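Local coordinates for acyl-CoA Binding Protein (Moniliophthora perniciosa, PDB 3FP5), which probably binds long-chain acyl-CoA esters, as in other members of the acyl-CoA binding protein family, and is linked to fatty acid metabolism, at residues 37-42 and 63-68. Numbering follows the deposited sequence.
Sequences YFKQAT and DAWKSV
Trp65 lies across Lys39, and this pair forms one apolar part of the contact; Val68 forms the other. CB of Lys39 sits over one face of the indole, 3.4 Å from the centroid of its five-membered ring, in a CH-pi contact. The lysine chain bends at chi2 and chi3, which brings CE back to the six-membered ring, 3.6 Å from Trp65 CZ3. The chain crosses the indole at about a right angle and arches over that face, touching it with CB and CE. A bound MES molecule, probably from the crystallisation liquor, lies near Lys39 NZ. Val68 points toward helix 28-42 and spreads its two methyls between Tyr37 and Gln40. Its CG1 packs obliquely on Tyr37, 3.7 Å from CZ, and its CG2 lies 3.9 Å from Gln40 CB.

The polar contacts gather at Gln40. Its chain turns at chi2 (67°), and OE1 meets the indole edge near the ring plane. Amide and ring planes stand 70° apart. OE1 takes a weak, bent hydrogen bond from Trp65 NE1 (3.3 Å, 126°). The stronger partner of NE1 is Gly44 O. A water donates to both Gln40 OE1 and Trp65 O, a second link between the segments. Gln40 NE2 bonds to Thr71 O and Asp45 OD1, so the buried amide is held at both ends. A leucine in place of Trp65 would probably strip the flat surface from under Lys39 CB and CE and leave Gly44 O and Gln40 OE1 without the indole N-H.

Two helices of the acyl-CoA binding protein helical bundle, 28-42 and 56-66, thus pack through their C-terminal parts, with Val43, Val46 and Asn47 against Trp65 and helix 73-91 against Tyr37.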
ATOM      1  N   TYR A  37      -3.334   1.121  -4.256  1.00 10.96           N
ATOM      2  CA  TYR A  37      -3.712  -0.288  -4.157  1.00  9.77           C
ATOM      3  C   TYR A  37      -4.573  -0.580  -2.931  1.00 11.41           C
ATOM      4  O   TYR A  37      -5.385  -1.509  -2.950  1.00 12.05           O
ATOM      5  CB  TYR A  37      -2.497  -1.220  -4.262  1.00 15.11           C
ATOM      6  CG  TYR A  37      -1.999  -1.308  -5.685  1.00 10.64           C
ATOM      7  CD1 TYR A  37      -2.830  -1.787  -6.700  1.00  9.39           C
ATOM      8  CD2 TYR A  37      -0.717  -0.880  -6.029  1.00 13.92           C
ATOM      9  CE1 TYR A  37      -2.388  -1.868  -8.002  1.00 11.43           C
ATOM     10  CE2 TYR A  37      -0.276  -0.939  -7.343  1.00 16.00           C
ATOM     11  CZ  TYR A  37      -1.122  -1.436  -8.327  1.00 15.50           C
ATOM     12  OH  TYR A  37      -0.706  -1.508  -9.638  1.00 16.35           O
ATOM     13  N   PHE A  38      -4.409   0.208  -1.865  1.00 12.10           N
ATOM     14  CA  PHE A  38      -5.314   0.078  -0.737  1.00 10.49           C
ATOM     15  C   PHE A  38      -6.764   0.352  -1.161  1.00 10.54           C
ATOM     16  O   PHE A  38      -7.655  -0.434  -0.860  1.00 10.86           O
ATOM     17  CB  PHE A  38      -4.923   0.987   0.426  1.00 11.10           C
ATOM     18  CG  PHE A  38      -5.928   0.969   1.542  1.00 11.21           C
ATOM     19  CD1 PHE A  38      -5.916  -0.050   2.488  1.00 12.96           C
ATOM     20  CD2 PHE A  38      -6.906   1.952   1.629  1.00 14.69           C
ATOM     21  CE1 PHE A  38      -6.850  -0.075   3.513  1.00 15.72           C
ATOM     22  CE2 PHE A  38      -7.846   1.930   2.647  1.00 17.79           C
ATOM     23  CZ  PHE A  38      -7.824   0.919   3.591  1.00 15.27           C
ATOM     24  N   LYS A  39      -6.988   1.466  -1.855  1.00 12.42           N
ATOM     25  CA  LYS A  39      -8.326   1.780  -2.337  1.00 15.34           C
ATOM     26  C   LYS A  39      -8.811   0.718  -3.319  1.00 12.23           C
ATOM     27  O   LYS A  39      -9.933   0.231  -3.212  1.00 12.87           O
ATOM     28  CB  LYS A  39      -8.353   3.168  -2.975  1.00 12.66           C
ATOM     29  CG  LYS A  39      -7.920   4.252  -2.023  1.00 12.43           C
ATOM     30  CD  LYS A  39      -8.869   4.335  -0.834  1.00 14.26           C
ATOM     31  CE  LYS A  39     -10.241   4.821  -1.262  1.00 18.84           C
ATOM     32  NZ  LYS A  39     -11.059   5.221  -0.072  1.00 22.55           N
ATOM     33  N   GLN A  40      -7.950   0.339  -4.256  1.00 10.36           N
ATOM     34  CA  GLN A  40      -8.336  -0.624  -5.291  1.00 11.14           C
ATOM     35  C   GLN A  40      -8.676  -1.996  -4.689  1.00 13.33           C
ATOM     36  O   GLN A  40      -9.527  -2.731  -5.210  1.00 15.45           O
ATOM     37  CB  GLN A  40      -7.226  -0.744  -6.335  1.00 11.85           C
ATOM     38  CG  GLN A  40      -7.649  -1.452  -7.625  1.00 11.25           C
ATOM     39  CD  GLN A  40      -8.671  -0.663  -8.451  1.00 11.05           C
ATOM     40  OE1 GLN A  40      -8.793   0.556  -8.290  1.00 11.26           O
ATOM     41  NE2 GLN A  40      -9.400  -1.347  -9.323  1.00 12.69           N
ATOM     42  N   ALA A  41      -8.008  -2.337  -3.587  1.00  9.51           N
ATOM     43  CA  ALA A  41      -8.211  -3.638  -2.939  1.00 13.59           C
ATOM     44  C   ALA A  41      -9.475  -3.691  -2.090  1.00 14.36           C
ATOM     45  O   ALA A  41     -10.013  -4.766  -1.829  1.00 17.41           O
ATOM     46  CB  ALA A  41      -6.995  -4.005  -2.068  1.00 12.73           C
ATOM     47  N   THR A  42      -9.929  -2.529  -1.635  1.00 13.59           N
ATOM     48  CA  THR A  42     -11.024  -2.479  -0.686  1.00 15.32           C
ATOM     49  C   THR A  42     -12.291  -1.927  -1.333  1.00 18.33           C
ATOM     50  O   THR A  42     -13.322  -2.596  -1.354  1.00 30.65           O
ATOM     51  CB  THR A  42     -10.634  -1.661   0.568  1.00 17.15           C
ATOM     52  OG1 THR A  42     -10.169  -0.361   0.175  1.00 18.30           O
ATOM     53  CG2 THR A  42      -9.525  -2.387   1.343  1.00 16.77           C
ATOM     54  N   ASP A  63      -5.530  10.787  -8.518  1.00 14.26           N
ATOM     55  CA  ASP A  63      -4.807  10.412  -9.735  1.00 13.83           C
ATOM     56  C   ASP A  63      -4.191   9.013  -9.616  1.00 13.97           C
ATOM     57  O   ASP A  63      -4.289   8.207 -10.546  1.00 16.75           O
ATOM     58  CB  ASP A  63      -3.719  11.443 -10.041  1.00 17.90           C
ATOM     59  CG  ASP A  63      -4.292  12.751 -10.555  1.00 19.67           C
ATOM     60  OD1 ASP A  63      -5.482  12.772 -10.928  1.00 17.44           O
ATOM     61  OD2 ASP A  63      -3.552  13.759 -10.570  1.00 23.00           O
ATOM     62  N   ALA A  64      -3.572   8.733  -8.475  1.00 12.58           N
ATOM     63  CA  ALA A  64      -2.967   7.414  -8.248  1.00 16.95           C
ATOM     64  C   ALA A  64      -4.011   6.305  -8.311  1.00 14.48           C
ATOM     65  O   ALA A  64      -3.842   5.316  -9.026  1.00 11.80           O
ATOM     66  CB  ALA A  64      -2.234   7.374  -6.915  1.00 15.90           C
ATOM     67  N   TRP A  65      -5.098   6.485  -7.566  1.00 12.89           N
ATOM     68  CA  TRP A  65      -6.206   5.542  -7.577  1.00 11.24           C
ATOM     69  C   TRP A  65      -6.773   5.347  -8.993  1.00 12.01           C
ATOM     70  O   TRP A  65      -6.960   4.210  -9.441  1.00 12.48           O
ATOM     71  CB  TRP A  65      -7.293   6.004  -6.596  1.00 10.90           C
ATOM     72  CG  TRP A  65      -8.367   5.000  -6.346  1.00  9.10           C
ATOM     73  CD1 TRP A  65      -8.376   3.687  -6.722  1.00 12.00           C
ATOM     74  CD2 TRP A  65      -9.592   5.222  -5.643  1.00 12.88           C
ATOM     75  NE1 TRP A  65      -9.540   3.079  -6.299  1.00 11.96           N
ATOM     76  CE2 TRP A  65     -10.304   4.002  -5.636  1.00 12.23           C
ATOM     77  CE3 TRP A  65     -10.162   6.334  -5.021  1.00 13.60           C
ATOM     78  CZ2 TRP A  65     -11.552   3.866  -5.024  1.00 13.27           C
ATOM     79  CZ3 TRP A  65     -11.404   6.195  -4.416  1.00 14.32           C
ATOM     80  CH2 TRP A  65     -12.085   4.974  -4.425  1.00 13.29           C
ATOM     81  N   LYS A  66      -7.035   6.448  -9.698  1.00 12.08           N
ATOM     82  CA  LYS A  66      -7.558   6.381 -11.060  1.00 13.21           C
ATOM     83  C   LYS A  66      -6.618   5.565 -11.954  1.00 13.37           C
ATOM     84  O   LYS A  66      -7.067   4.800 -12.806  1.00 14.28           O
ATOM     85  CB  LYS A  66      -7.771   7.799 -11.625  1.00 11.68           C
ATOM     86  CG  LYS A  66      -8.165   7.839 -13.104  1.00 14.95           C
ATOM     87  CD  LYS A  66      -9.544   7.248 -13.334  1.00 18.43           C
ATOM     88  CE  LYS A  66     -10.052   7.516 -14.752  1.00 19.67           C
ATOM     89  NZ  LYS A  66     -11.480   7.139 -14.844  1.00 20.56           N
ATOM     90  N   SER A  67      -5.314   5.690 -11.721  1.00 12.22           N
ATOM     91  CA  SER A  67      -4.322   5.024 -12.573  1.00 14.90           C
ATOM     92  C   SER A  67      -4.346   3.492 -12.492  1.00 14.12           C
ATOM     93  O   SER A  67      -3.771   2.813 -13.350  1.00 20.15           O
ATOM     94  CB  SER A  67      -2.913   5.559 -12.296  1.00 13.34           C
ATOM     95  OG  SER A  67      -2.364   5.009 -11.110  1.00 13.79           O
ATOM     96  N   VAL A  68      -5.000   2.946 -11.472  1.00 12.55           N
ATOM     97  CA  VAL A  68      -5.108   1.494 -11.353  1.00 12.34           C
ATOM     98  C   VAL A  68      -6.531   0.984 -11.578  1.00 12.53           C
ATOM     99  O   VAL A  68      -6.860  -0.156 -11.237  1.00 11.96           O
ATOM    100  CB  VAL A  68      -4.507   0.951 -10.034  1.00 13.07           C
ATOM    101  CG1 VAL A  68      -3.021   1.237  -9.996  1.00 15.08           C
ATOM    102  CG2 VAL A  68      -5.211   1.546  -8.802  1.00 11.56           C
TER
HETATM  103  O   HOH W   1      -9.453   2.896  -9.770  1.00 12.44           O